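Local coordinates for protein GDP-perosamine synthase (PDB 3BN1) that makes GDP-perosamine by transferring the amino group of L-glutamate to GDP-4-keto-6-deoxy-D-mannose with the help of pyridoxal 5'-phosphate, at residues 144-147 and 148-152. Residues are numbered along the deposited sequence; the frame is centred on the assembly and turned at random.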
loop_
_atom_site.group_PDB
_atom_site.type_symbol
_atom_site.label_atom_id
_atom_site.label_comp_id
_atom_site.label_asym_id
_atom_site.label_seq_id
_atom_site.Cartn_x
_atom_site.Cartn_y
_atom_site.Cartn_z
ATOM N N PRO A 144 19.266 -25.119 -10.998
ATOM C CA PRO A 144 20.646 -24.737 -10.680
ATOM C C PRO A 144 20.711 -23.636 -9.600
ATOM O O PRO A 144 21.653 -23.546 -8.818
ATOM C CB PRO A 144 21.180 -24.161 -12.016
ATOM C CG PRO A 144 20.194 -24.482 -13.009
ATOM C CD PRO A 144 19.065 -25.286 -12.448
ATOM N N ILE A 145 19.717 -22.765 -9.607
ATOM C CA ILE A 145 19.752 -21.650 -8.704
ATOM C C ILE A 145 19.493 -22.200 -7.279
ATOM O O ILE A 145 20.084 -21.758 -6.276
ATOM C CB ILE A 145 18.637 -20.656 -9.112
ATOM C CG1 ILE A 145 18.854 -20.058 -10.501
ATOM C CG2 ILE A 145 18.361 -19.640 -7.977
ATOM C CD1 ILE A 145 17.769 -19.040 -10.902
ATOM N N LEU A 146 18.539 -23.122 -7.181
ATOM C CA LEU A 146 18.219 -23.748 -5.889
ATOM C C LEU A 146 19.438 -24.570 -5.458
ATOM O O LEU A 146 19.811 -24.610 -4.252
ATOM C CB LEU A 146 16.982 -24.632 -6.004
ATOM C CG LEU A 146 15.675 -23.837 -6.187
ATOM C CD1 LEU A 146 14.553 -24.784 -6.502
ATOM C CD2 LEU A 146 15.326 -23.095 -4.853
ATOM N N GLU A 147 20.105 -25.180 -6.439
ATOM C CA GLU A 147 21.321 -25.943 -6.115
ATOM C C GLU A 147 22.354 -25.051 -5.404
ATOM O O GLU A 147 22.861 -25.411 -4.322
ATOM C CB GLU A 147 21.889 -26.662 -7.353
ATOM C CG GLU A 147 23.035 -27.670 -7.047
ATOM C CD GLU A 147 24.383 -27.027 -6.640
ATOM O OE1 GLU A 147 24.757 -25.945 -7.148
ATOM O OE2 GLU A 147 25.117 -27.616 -5.808
ATOM N N VAL A 148 22.641 -23.878 -5.980
ATOM C CA VAL A 148 23.620 -22.967 -5.353
ATOM C C VAL A 148 23.152 -22.489 -3.965
ATOM O O VAL A 148 23.911 -22.530 -2.965
ATOM C CB VAL A 148 23.908 -21.772 -6.285
ATOM C CG1 VAL A 148 24.812 -20.733 -5.612
ATOM C CG2 VAL A 148 24.557 -22.276 -7.517
ATOM N N ALA A 149 21.901 -22.052 -3.905
ATOM C CA ALA A 149 21.332 -21.531 -2.653
ATOM C C ALA A 149 21.415 -22.554 -1.519
ATOM O O ALA A 149 21.805 -22.227 -0.399
ATOM C CB ALA A 149 19.831 -21.093 -2.854
ATOM N N ARG A 150 21.067 -23.797 -1.813
ATOM C CA ARG A 150 21.086 -24.832 -0.763
ATOM C C ARG A 150 22.476 -25.116 -0.209
ATOM O O ARG A 150 22.660 -25.302 1.007
ATOM C CB ARG A 150 20.359 -26.086 -1.211
ATOM C CG ARG A 150 18.933 -25.766 -1.659
ATOM C CD ARG A 150 18.117 -26.996 -2.077
ATOM N NE ARG A 150 16.683 -26.710 -1.940
ATOM C CZ ARG A 150 15.727 -27.004 -2.825
ATOM N NH1 ARG A 150 16.005 -27.626 -3.959
ATOM N NH2 ARG A 150 14.458 -26.715 -2.555
ATOM N N ARG A 151 23.449 -25.015 -1.108
ATOM C CA ARG A 151 24.844 -25.204 -0.811
ATOM C C ARG A 151 25.369 -24.101 0.096
ATOM O O ARG A 151 26.270 -24.354 0.896
ATOM C CB ARG A 151 25.651 -25.184 -2.125
ATOM C CG ARG A 151 26.842 -26.113 -2.143
ATOM C CD ARG A 151 26.822 -27.080 -3.322
ATOM N NE ARG A 151 26.739 -26.396 -4.611
ATOM C CZ ARG A 151 27.450 -25.326 -4.947
ATOM N NH1 ARG A 151 27.262 -24.756 -6.143
ATOM N NH2 ARG A 151 28.318 -24.820 -4.084
ATOM N N HIS A 152 24.802 -22.907 -0.041
ATOM C CA HIS A 152 25.212 -21.748 0.733
ATOM C C HIS A 152 24.195 -21.380 1.775
ATOM O O HIS A 152 24.268 -20.326 2.392
ATOM C CB HIS A 152 25.525 -20.568 -0.195
ATOM C CG HIS A 152 26.672 -20.873 -1.108
ATOM N ND1 HIS A 152 27.982 -20.716 -0.716
ATOM C CD2 HIS A 152 26.716 -21.502 -2.310
ATOM C CE1 HIS A 152 28.784 -21.189 -1.659
ATOM N NE2 HIS A 152 28.043 -21.640 -2.653
#
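Four successive i to i+4 backbone hydrogen bonds, from Val148 N, Ala149 N, Arg150 N and Arg151 N to the carbonyl oxygens of Pro144, Ile145, Leu146 and Glu147, wind residues 144-151 into the last turns of an alpha-helix; the bond from Arg151 N to Glu147 O, at 3.3 Å, is the longest of the four. The helical backbone angles end at His152. On the exposed side, Glu147 and Arg151, one turn apart, form a two-pronged salt bridge. Glu147 OE1 accepts Arg151 NH1 through its syn lone pair at 2.9 Å, while OE2 faces NE of Arg151 at a modelled 2.4 Å, too short to be taken literally. Carboxylate and guanidinium planes are only 26° apart, and the acid meets the edge of the guanidinium that carries NE and NH1. Glu147 sets off with CG anti to its own N (chi1 -171°) and then bends at chi2, which carries the carboxylate along the helix toward the arginine; Arg151 folds at chi2 and chi3 to meet it. A second i to i+4 pair, Leu146 and Arg150, runs side by side. The arginine aliphatic stem passes Leu146 O, and one guanidinium face rests on Leu146 CB, 3.8 Å from NH1. Val148 CG2 lies 3.4 Å from Pro144 O, against the preceding turn. Arg151 NH2 forms a second salt bridge with Glu120, whose OE2 also accepts His152 NE2, tying the helix end to the loop after helix 116-119. Helix 142-151 is the connecting helix of a beta-alpha-beta unit between strands 127-130 and 155-159 of the large mixed sheet: Leu146 and Ala149 pack on Val156 of strand 155-159, while Pro144 and Ile145 touch helix 116-119 and Val148 reaches Ile123.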